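Vitamin B12-binding protein (Vibrio cholerae O395, PDB 5YSC) binds vitamin B12 in the periplasm and probably hands it to the membrane-embedded BtuC subunits of the BtuCD import transporter. Local coordinates at residues 65-70 against 90-95; 150-155 against 264-269; 113-118 against 133-138. All blocks are in the same frame, centred on the assembly; numbering follows the deposited sequence.

Contact 1 (65-70 against 90-95)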
loop_
_atom_site.group_PDB
_atom_site.type_symbol
_atom_site.label_atom_id
_atom_site.label_comp_id
_atom_site.label_asym_id
_atom_site.label_seq_id
_atom_site.Cartn_x
_atom_site.Cartn_y
_atom_site.Cartn_z
ATOM N N HIS A 65 11.690 8.695 0.200
ATOM C CA HIS A 65 11.868 7.443 0.926
ATOM C C HIS A 65 13.015 7.488 1.907
ATOM O O HIS A 65 13.092 6.627 2.783
ATOM C CB HIS A 65 12.104 6.289 -0.049
ATOM C CG HIS A 65 13.351 6.439 -0.867
ATOM N ND1 HIS A 65 14.409 5.553 -0.794
ATOM C CD2 HIS A 65 13.703 7.372 -1.784
ATOM C CE1 HIS A 65 15.350 5.930 -1.642
ATOM N NE2 HIS A 65 14.944 7.023 -2.260
ATOM N N GLN A 66 13.905 8.459 1.756
ATOM C CA GLN A 66 15.079 8.534 2.610
ATOM C C GLN A 66 15.045 9.710 3.582
ATOM O O GLN A 66 15.645 9.653 4.642
ATOM C CB GLN A 66 16.355 8.578 1.763
ATOM C CG GLN A 66 16.297 9.565 0.617
ATOM C CD GLN A 66 17.244 9.212 -0.512
ATOM O OE1 GLN A 66 17.991 8.240 -0.428
ATOM N NE2 GLN A 66 17.220 10.008 -1.576
ATOM N N THR A 67 14.322 10.764 3.224
ATOM C CA THR A 67 14.390 12.018 3.958
ATOM C C THR A 67 13.052 12.723 4.060
ATOM O O THR A 67 12.354 12.880 3.053
ATOM C CB THR A 67 15.351 12.978 3.258
ATOM O OG1 THR A 67 16.402 12.216 2.642
ATOM C CG2 THR A 67 15.919 13.979 4.247
ATOM N N ILE A 68 12.767 13.257 5.248
ATOM C CA ILE A 68 11.719 14.247 5.443
ATOM C C ILE A 68 12.374 15.619 5.512
ATOM O O ILE A 68 13.305 15.827 6.301
ATOM C CB ILE A 68 10.925 13.982 6.729
ATOM C CG1 ILE A 68 10.171 12.636 6.660
ATOM C CG2 ILE A 68 9.975 15.136 6.994
ATOM C CD1 ILE A 68 9.336 12.342 7.886
ATOM N N ASN A 69 11.862 16.570 4.723
ATOM C CA ASN A 69 12.439 17.904 4.647
ATOM C C ASN A 69 11.870 18.756 5.772
ATOM O O ASN A 69 10.912 19.515 5.617
ATOM C CB ASN A 69 12.164 18.529 3.287
ATOM C CG ASN A 69 12.972 19.790 3.048
ATOM O OD1 ASN A 69 13.295 20.538 3.985
ATOM N ND2 ASN A 69 13.306 20.034 1.785
ATOM N N ILE A 70 12.510 18.655 6.940
ATOM C CA ILE A 70 11.983 19.343 8.114
ATOM C C ILE A 70 12.100 20.851 7.960
ATOM O O ILE A 70 11.258 21.583 8.466
ATOM C CB ILE A 70 12.666 18.876 9.409
ATOM C CG1 ILE A 70 12.254 17.429 9.673
ATOM C CG2 ILE A 70 12.275 19.782 10.622
ATOM C CD1 ILE A 70 12.867 16.827 10.867
ATOM N N PRO A 90 12.292 7.196 11.336
ATOM C CA PRO A 90 11.882 7.394 12.739
ATOM C C PRO A 90 12.429 8.649 13.391
ATOM O O PRO A 90 11.733 9.289 14.171
ATOM C CB PRO A 90 12.431 6.141 13.431
ATOM C CG PRO A 90 12.507 5.133 12.389
ATOM C CD PRO A 90 12.781 5.825 11.096
ATOM N N ARG A 91 13.693 8.983 13.129
ATOM C CA ARG A 91 14.287 10.148 13.768
ATOM C C ARG A 91 13.560 11.419 13.370
ATOM O O ARG A 91 13.308 12.291 14.203
ATOM C CB ARG A 91 15.771 10.251 13.397
ATOM C CG ARG A 91 16.444 11.503 13.933
ATOM C CD ARG A 91 17.920 11.526 13.626
ATOM N NE ARG A 91 18.533 12.792 14.003
ATOM C CZ ARG A 91 18.981 13.096 15.218
ATOM N NH1 ARG A 91 19.534 14.286 15.437
ATOM N NH2 ARG A 91 18.868 12.237 16.221
ATOM N N GLU A 92 13.225 11.554 12.081
ATOM C CA GLU A 92 12.609 12.795 11.643
ATOM C C GLU A 92 11.185 12.935 12.175
ATOM O O GLU A 92 10.754 14.054 12.500
ATOM C CB GLU A 92 12.672 12.885 10.116
ATOM C CG GLU A 92 13.980 13.428 9.597
ATOM C CD GLU A 92 14.862 12.366 9.010
ATOM O OE1 GLU A 92 15.216 12.460 7.793
ATOM O OE2 GLU A 92 15.196 11.424 9.764
ATOM N N LEU A 93 10.421 11.829 12.245
ATOM C CA LEU A 93 9.099 11.883 12.869
ATOM C C LEU A 93 9.212 12.236 14.333
ATOM O O LEU A 93 8.430 13.042 14.850
ATOM C CB LEU A 93 8.374 10.553 12.735
ATOM C CG LEU A 93 7.823 10.099 11.413
ATOM C CD1 LEU A 93 7.018 8.826 11.646
ATOM C CD2 LEU A 93 6.975 11.194 10.807
ATOM N N ALA A 94 10.183 11.635 15.028
ATOM C CA ALA A 94 10.373 11.986 16.428
ATOM C C ALA A 94 10.683 13.468 16.554
ATOM O O ALA A 94 10.134 14.158 17.426
ATOM C CB ALA A 94 11.489 11.133 17.055
ATOM N N LYS A 95 11.530 13.991 15.663
ATOM C CA LYS A 95 11.818 15.427 15.676
ATOM C C LYS A 95 10.537 16.231 15.536
ATOM O O LYS A 95 10.306 17.190 16.282
ATOM C CB LYS A 95 12.795 15.797 14.556
ATOM C CG LYS A 95 14.168 16.250 15.018
ATOM C CD LYS A 95 15.288 15.452 14.383
ATOM C CE LYS A 95 15.597 15.918 12.979
ATOM N NZ LYS A 95 16.316 14.916 12.093
HETATM O O HOH W 1 16.841 10.669 6.666
#
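On the N-terminal lobe of this two-lobed periplasmic binding fold, segment 65-70, a loop running from the B12 pocket into helix 70-76, leans Ile-68 and Ile-70 against Glu-92 on helix 90-98. The loop starts at the ligand, where His-65 N makes a weak hydrogen bond to cyanocobalamin. It ends at Asn-69, the N-cap residue of helix 70-76, whose OD1 accepts from Lys-72 N.

Ile-68 and Glu-92 run past one another in opposite senses, with Ile-68 CB 4.0 Å from Glu-92 CB. Beyond that, the outer methyl of Ile-68 reaches Leu-93, Ile-68 CD1 meeting Leu-93 CD2 at 3.9 Å, and both side chains also rest on Leu-26. Ile-70, which directly precedes Glu-71, a residue predicted to be important for BtuC binding, holds its chain straight out to CD1 (chi2 178°), which sends that one methyl to two side chains of the helix. Ile-70 CD1 touches Glu-92 CG at 3.8 Å and Lys-95 CE at 3.6 Å, where the lysine, bent at chi2 and chi3, passes across it at roughly a right angle.

Glu-92 kinks at chi2 (105°), turning its carboxylate away from these methyls and back toward the loop backbone. There Glu-92 OE1 receives a hydrogen from a water 2.7 Å away, and the same water gives its other hydrogen to Gln-66 O at 2.6 Å. Ile-68 N lies 3.6 Å from Glu-92 OE1, with no hydrogen bond between them, and finds no other partner although it is buried.

Glu-92 therefore works in two halves, an aliphatic stem packed on isoleucines and a carboxylate tied to the loop through water. No direct hydrogen bond joins the segments; the negative charge may still ease the burial of Ile-68 N.

Contact 2 (150-155 against 264-269)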
loop_
_atom_site.group_PDB
_atom_site.type_symbol
_atom_site.label_atom_id
_atom_site.label_comp_id
_atom_site.label_asym_id
_atom_site.label_seq_id
_atom_site.Cartn_x
_atom_site.Cartn_y
_atom_site.Cartn_z
ATOM N N ALA A 150 -14.781 -15.522 -0.862
ATOM C CA ALA A 150 -14.623 -16.510 0.195
ATOM C C ALA A 150 -14.241 -17.861 -0.391
ATOM O O ALA A 150 -13.323 -18.533 0.103
ATOM C CB ALA A 150 -15.924 -16.600 0.988
ATOM N N SER A 151 -14.907 -18.242 -1.485
ATOM C CA SER A 151 -14.733 -19.568 -2.070
ATOM C C SER A 151 -13.288 -19.848 -2.451
ATOM O O SER A 151 -12.916 -21.022 -2.589
ATOM C CB SER A 151 -15.631 -19.731 -3.298
ATOM O OG SER A 151 -16.117 -18.474 -3.741
ATOM N N ASN A 152 -12.467 -18.811 -2.635
ATOM C CA ASN A 152 -11.064 -19.040 -2.941
ATOM C C ASN A 152 -10.465 -19.984 -1.902
ATOM O O ASN A 152 -10.768 -19.898 -0.706
ATOM C CB ASN A 152 -10.273 -17.728 -2.975
ATOM C CG ASN A 152 -10.625 -16.847 -4.175
ATOM O OD1 ASN A 152 -11.655 -17.037 -4.822
ATOM N ND2 ASN A 152 -9.755 -15.883 -4.476
ATOM N N GLN A 153 -9.628 -20.901 -2.379
ATOM C CA GLN A 153 -8.870 -21.830 -1.566
ATOM C C GLN A 153 -7.461 -21.312 -1.391
ATOM O O GLN A 153 -6.993 -20.497 -2.187
ATOM C CB GLN A 153 -8.808 -23.216 -2.218
ATOM C CG GLN A 153 -10.155 -23.902 -2.400
ATOM C CD GLN A 153 -10.403 -24.955 -1.341
ATOM O OE1 GLN A 153 -9.620 -25.898 -1.186
ATOM N NE2 GLN A 153 -11.487 -24.795 -0.592
ATOM N N PRO A 154 -6.742 -21.798 -0.381
ATOM C CA PRO A 154 -5.380 -21.310 -0.134
ATOM C C PRO A 154 -4.460 -21.552 -1.311
ATOM O O PRO A 154 -4.333 -22.671 -1.814
ATOM C CB PRO A 154 -4.931 -22.119 1.086
ATOM C CG PRO A 154 -6.199 -22.499 1.755
ATOM C CD PRO A 154 -7.168 -22.751 0.661
ATOM N N ILE A 155 -3.804 -20.482 -1.737
ATOM C CA ILE A 155 -2.828 -20.554 -2.803
ATOM C C ILE A 155 -1.521 -19.947 -2.329
ATOM O O ILE A 155 -1.514 -18.875 -1.749
ATOM C CB ILE A 155 -3.291 -19.779 -4.044
ATOM C CG1 ILE A 155 -4.637 -20.302 -4.538
ATOM C CG2 ILE A 155 -2.248 -19.869 -5.132
ATOM C CD1 ILE A 155 -4.525 -21.537 -5.367
ATOM N N TYR A 264 -7.134 -13.168 -9.726
ATOM C CA TYR A 264 -6.013 -14.009 -10.130
ATOM C C TYR A 264 -5.872 -15.257 -9.259
ATOM O O TYR A 264 -5.599 -16.350 -9.773
ATOM C CB TYR A 264 -4.713 -13.205 -10.094
ATOM C CG TYR A 264 -4.453 -12.368 -11.338
ATOM C CD1 TYR A 264 -4.547 -12.940 -12.610
ATOM C CD2 TYR A 264 -4.067 -11.024 -11.256
ATOM C CE1 TYR A 264 -4.304 -12.211 -13.755
ATOM C CE2 TYR A 264 -3.825 -10.286 -12.416
ATOM C CZ TYR A 264 -3.940 -10.888 -13.654
ATOM O OH TYR A 264 -3.719 -10.188 -14.809
ATOM N N LEU A 265 -5.965 -15.117 -7.929
ATOM C CA LEU A 265 -5.927 -16.306 -7.085
ATOM C C LEU A 265 -7.107 -17.220 -7.341
ATOM O O LEU A 265 -6.976 -18.438 -7.161
ATOM C CB LEU A 265 -5.852 -15.893 -5.619
ATOM C CG LEU A 265 -4.457 -15.919 -4.992
ATOM C CD1 LEU A 265 -3.301 -15.754 -5.959
ATOM C CD2 LEU A 265 -4.346 -14.926 -3.821
ATOM N N LYS A 266 -8.249 -16.675 -7.778
ATOM C CA LYS A 266 -9.354 -17.539 -8.208
ATOM C C LYS A 266 -8.988 -18.339 -9.445
ATOM O O LYS A 266 -9.195 -19.558 -9.492
ATOM C CB LYS A 266 -10.599 -16.712 -8.474
ATOM C CG LYS A 266 -11.823 -17.534 -8.709
ATOM C CD LYS A 266 -12.963 -16.637 -9.011
ATOM C CE LYS A 266 -14.230 -17.392 -9.100
ATOM N NZ LYS A 266 -15.328 -16.518 -9.620
ATOM N N ILE A 267 -8.452 -17.667 -10.471
ATOM C CA ILE A 267 -7.978 -18.366 -11.668
ATOM C C ILE A 267 -7.022 -19.487 -11.301
ATOM O O ILE A 267 -7.056 -20.576 -11.892
ATOM C CB ILE A 267 -7.347 -17.363 -12.649
ATOM C CG1 ILE A 267 -8.428 -16.400 -13.145
ATOM C CG2 ILE A 267 -6.716 -18.063 -13.816
ATOM C CD1 ILE A 267 -7.919 -15.218 -13.939
ATOM N N ALA A 268 -6.135 -19.234 -10.327
ATOM C CA ALA A 268 -5.076 -20.167 -9.947
ATOM C C ALA A 268 -5.601 -21.470 -9.373
ATOM O O ALA A 268 -4.815 -22.402 -9.138
ATOM C CB ALA A 268 -4.148 -19.482 -8.930
ATOM N N GLN A 269 -6.891 -21.545 -9.116
ATOM C CA GLN A 269 -7.502 -22.794 -8.719
ATOM C C GLN A 269 -7.689 -23.730 -9.894
ATOM O O GLN A 269 -8.078 -24.879 -9.676
ATOM C CB GLN A 269 -8.856 -22.538 -8.076
ATOM C CG GLN A 269 -8.872 -21.445 -7.038
ATOM C CD GLN A 269 -9.368 -21.968 -5.725
ATOM O OE1 GLN A 269 -8.732 -22.851 -5.139
ATOM N NE2 GLN A 269 -10.534 -21.474 -5.267
#
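Asn-152 ND2 gives a hydrogen bond to Cys-262 O, one turn back along helix 254-267, and sits 3.7 Å from Lys-266 N. Here the chain comes off the long helix 128-148 and enters strand 155-159 of the C-terminal lobe's parallel sheet, crossing the C-terminal part of helix 254-267 as it goes. Cys-262 is joined to Cys-182 by a disulfide, and the Asn-152 side chain also touches Cys-182, so the buried amide lies against the residues of that bridge.

With CG anti to its own carbonyl carbon (chi1 -70°), Asn-152 lays its amide across the backbone of the helix. The oxygen side meets aliphatic surface, Asn-152 OD1 being 3.8 Å from Lys-266 CB, while Asn-152 ND2 comes within 4.1 Å of Leu-265 CB. Lys-266 itself then runs fully extended away from the loop, so it is the root of the lysine, not its ammonium group, that packs here.

Ile-155 carries the apolar half and points toward the helix. Ile-155 CB is 4.1 Å from Leu-265 CG, and Ile-155 CG1 passes 4.0 Å from Leu-265 O. This apolar part lies against strand 210-213: Ile-155 and Ala-268 both rest on Val-210, and Leu-265 on Phe-212.

At the outer side Gln-269 bends back at chi2 and brings its amide beside the backbone of Gln-153. Which end of that amide is nitrogen and which oxygen is doubtful in the model. The two glutamine side chains cross at about a right angle, and that of Gln-153 leads away from the helix toward its end.

Ile-155 turns its outer methyl at chi2 (-81°), which puts Ile-155 CD1 4.1 Å from Ala-268 CB.

Contact 3 (113-118 against 133-138)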
loop_
_atom_site.group_PDB
_atom_site.type_symbol
_atom_site.label_atom_id
_atom_site.label_comp_id
_atom_site.label_asym_id
_atom_site.label_seq_id
_atom_site.Cartn_x
_atom_site.Cartn_y
_atom_site.Cartn_z
ATOM N N GLU A 113 -8.095 -1.005 8.556
ATOM C CA GLU A 113 -7.403 0.211 8.967
ATOM C C GLU A 113 -7.515 1.342 7.933
ATOM O O GLU A 113 -7.367 2.525 8.273
ATOM C CB GLU A 113 -5.924 -0.099 9.256
ATOM C CG GLU A 113 -5.731 -0.675 10.676
ATOM C CD GLU A 113 -4.323 -1.135 11.010
ATOM O OE1 GLU A 113 -3.433 -1.322 10.145
ATOM O OE2 GLU A 113 -4.123 -1.386 12.218
ATOM N N ILE A 114 -7.728 1.006 6.657
ATOM C CA ILE A 114 -7.877 2.062 5.663
ATOM C C ILE A 114 -9.122 2.872 5.971
ATOM O O ILE A 114 -9.108 4.098 5.960
ATOM C CB ILE A 114 -7.916 1.478 4.230
ATOM C CG1 ILE A 114 -6.585 0.767 3.929
ATOM C CG2 ILE A 114 -8.164 2.575 3.215
ATOM C CD1 ILE A 114 -6.565 -0.034 2.661
ATOM N N ALA A 115 -10.230 2.193 6.183
ATOM C CA ALA A 115 -11.439 2.908 6.537
ATOM C C ALA A 115 -11.264 3.645 7.864
ATOM O O ALA A 115 -11.699 4.795 7.999
ATOM C CB ALA A 115 -12.610 1.939 6.604
ATOM N N ASP A 116 -10.592 3.013 8.827
ATOM C CA ASP A 116 -10.334 3.668 10.111
ATOM C C ASP A 116 -9.566 4.968 9.903
ATOM O O ASP A 116 -9.860 5.990 10.531
ATOM C CB ASP A 116 -9.526 2.753 11.053
ATOM C CG ASP A 116 -10.235 1.465 11.444
ATOM O OD1 ASP A 116 -11.481 1.343 11.352
ATOM O OD2 ASP A 116 -9.489 0.565 11.875
ATOM N N ASN A 117 -8.518 4.919 9.074
ATOM C CA ASN A 117 -7.765 6.126 8.727
ATOM C C ASN A 117 -8.665 7.238 8.174
ATOM O O ASN A 117 -8.544 8.399 8.564
ATOM C CB ASN A 117 -6.688 5.798 7.682
ATOM C CG ASN A 117 -5.357 5.432 8.275
ATOM O OD1 ASN A 117 -4.521 6.313 8.553
ATOM N ND2 ASN A 117 -5.081 4.154 8.326
ATOM N N ILE A 118 -9.519 6.910 7.199
ATOM C CA ILE A 118 -10.362 7.908 6.575
ATOM C C ILE A 118 -11.311 8.505 7.601
ATOM O O ILE A 118 -11.492 9.729 7.638
ATOM C CB ILE A 118 -11.134 7.303 5.385
ATOM C CG1 ILE A 118 -10.148 6.792 4.332
ATOM C CG2 ILE A 118 -12.089 8.355 4.777
ATOM C CD1 ILE A 118 -10.787 5.970 3.176
ATOM N N LYS A 133 -18.675 9.464 4.699
ATOM C CA LYS A 133 -19.246 8.721 3.578
ATOM C C LYS A 133 -18.203 7.824 2.922
ATOM O O LYS A 133 -18.475 6.656 2.610
ATOM C CB LYS A 133 -19.835 9.689 2.554
ATOM C CG LYS A 133 -20.401 8.977 1.345
ATOM C CD LYS A 133 -20.977 9.988 0.384
ATOM C CE LYS A 133 -21.212 9.383 -0.972
ATOM N NZ LYS A 133 -22.232 8.330 -0.847
ATOM N N ALA A 134 -17.002 8.357 2.696
ATOM C CA ALA A 134 -15.984 7.554 2.026
ATOM C C ALA A 134 -15.654 6.307 2.829
ATOM O O ALA A 134 -15.501 5.222 2.263
ATOM C CB ALA A 134 -14.738 8.398 1.779
ATOM N N ALA A 135 -15.529 6.439 4.156
ATOM C CA ALA A 135 -15.239 5.280 4.996
ATOM C C ALA A 135 -16.394 4.290 4.992
ATOM O O ALA A 135 -16.185 3.070 4.986
ATOM C CB ALA A 135 -14.930 5.732 6.426
ATOM N N HIS A 136 -17.611 4.818 4.990
ATOM C CA HIS A 136 -18.780 3.963 4.960
ATOM C C HIS A 136 -18.761 3.149 3.683
ATOM O O HIS A 136 -18.934 1.940 3.712
ATOM C CB HIS A 136 -20.065 4.783 5.037
ATOM C CG HIS A 136 -21.295 3.999 4.707
ATOM N ND1 HIS A 136 -22.007 3.300 5.655
ATOM C CD2 HIS A 136 -21.928 3.789 3.531
ATOM C CE1 HIS A 136 -23.031 2.698 5.077
ATOM N NE2 HIS A 136 -23.006 2.981 3.788
ATOM N N ASP A 137 -18.540 3.825 2.563
ATOM C CA ASP A 137 -18.551 3.145 1.269
ATOM C C ASP A 137 -17.435 2.114 1.201
ATOM O O ASP A 137 -17.637 1.000 0.714
ATOM C CB ASP A 137 -18.412 4.163 0.135
ATOM C CG ASP A 137 -19.651 5.048 -0.040
ATOM O OD1 ASP A 137 -20.732 4.659 0.426
ATOM O OD2 ASP A 137 -19.540 6.134 -0.635
ATOM N N PHE A 138 -16.240 2.479 1.672
ATOM C CA PHE A 138 -15.126 1.527 1.730
ATOM C C PHE A 138 -15.508 0.282 2.509
ATOM O O PHE A 138 -15.234 -0.845 2.086
ATOM C CB PHE A 138 -13.887 2.168 2.386
ATOM C CG PHE A 138 -12.671 1.297 2.361
ATOM C CD1 PHE A 138 -12.500 0.315 3.298
ATOM C CD2 PHE A 138 -11.680 1.454 1.385
ATOM C CE1 PHE A 138 -11.393 -0.511 3.279
ATOM C CE2 PHE A 138 -10.572 0.638 1.359
ATOM C CZ PHE A 138 -10.431 -0.361 2.290
#
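Phe-138 has its CG anti to the backbone N (chi1 -175°), which swings the ring out from helix 128-148 to the flank of helix 112-122. Ile-114 on that helix sets CG2 anti to its own N, with CG1 beside it, and so offers a branched surface to the ring, crossing it at about a right angle. Ile-114 CG2 comes to 3.6 Å from Phe-138 CE2, and Ile-114 CB to 3.7 Å from Phe-138 CZ. Next along the helix, the Ala-115 methyl touches the ring, Ala-115 CB being 3.7 Å from Phe-138 CD1, while the backbone N of Ala-115 lies over one ring face.

The two helices form an antiparallel hairpin, the axes of 113-118 and 133-138 running at 168°, and helix 128-148 is the long helix that spans the two lobes in this class of binding protein. The axes of these two segments come within 8.5 Å because alanines meet there, with the CA atoms of Ala-115 and Ala-135 just 4.7 Å apart. Ala-135 CB sits 3.7 Å from Ala-115 O. A turn further on, Ile-118 reaches over with CG2, and Ile-118 CG2 touches Ala-134 CB at 4.0 Å and lies close to Ala-135 as well.

Beyond the pair, Ile-114 and Ile-118 also rest on Ile-33 of helix 28-36, and Phe-138 on Leu-255 of helix 254-267. No hydrogen bond crosses between the two segments, but at the margin Asp-116 OD1 makes a salt bridge to Arg-139 NH2, just past Phe-138.

In the fold
Contact 3 is the buried one of the three, alanines, isoleucines and a phenylalanine between two helices with no polar bond across; contacts 1 and 2 are partly buried and mix methyl packing with polar groups. Contact 1, beside the ligand, adds a bridging water and a carboxylate. Contact 2, about 40 Å away between centres and on the opposite side of the chain's centre, turns on a buried asparagine amide near a disulfide. Two helices link contacts 2 and 3: 128-148, which carries 133-138 and leads toward the loop of contact 2, and 254-267, which touches Phe-138 near its start and runs into contact 2. Contact 1 stays within the N-terminal lobe.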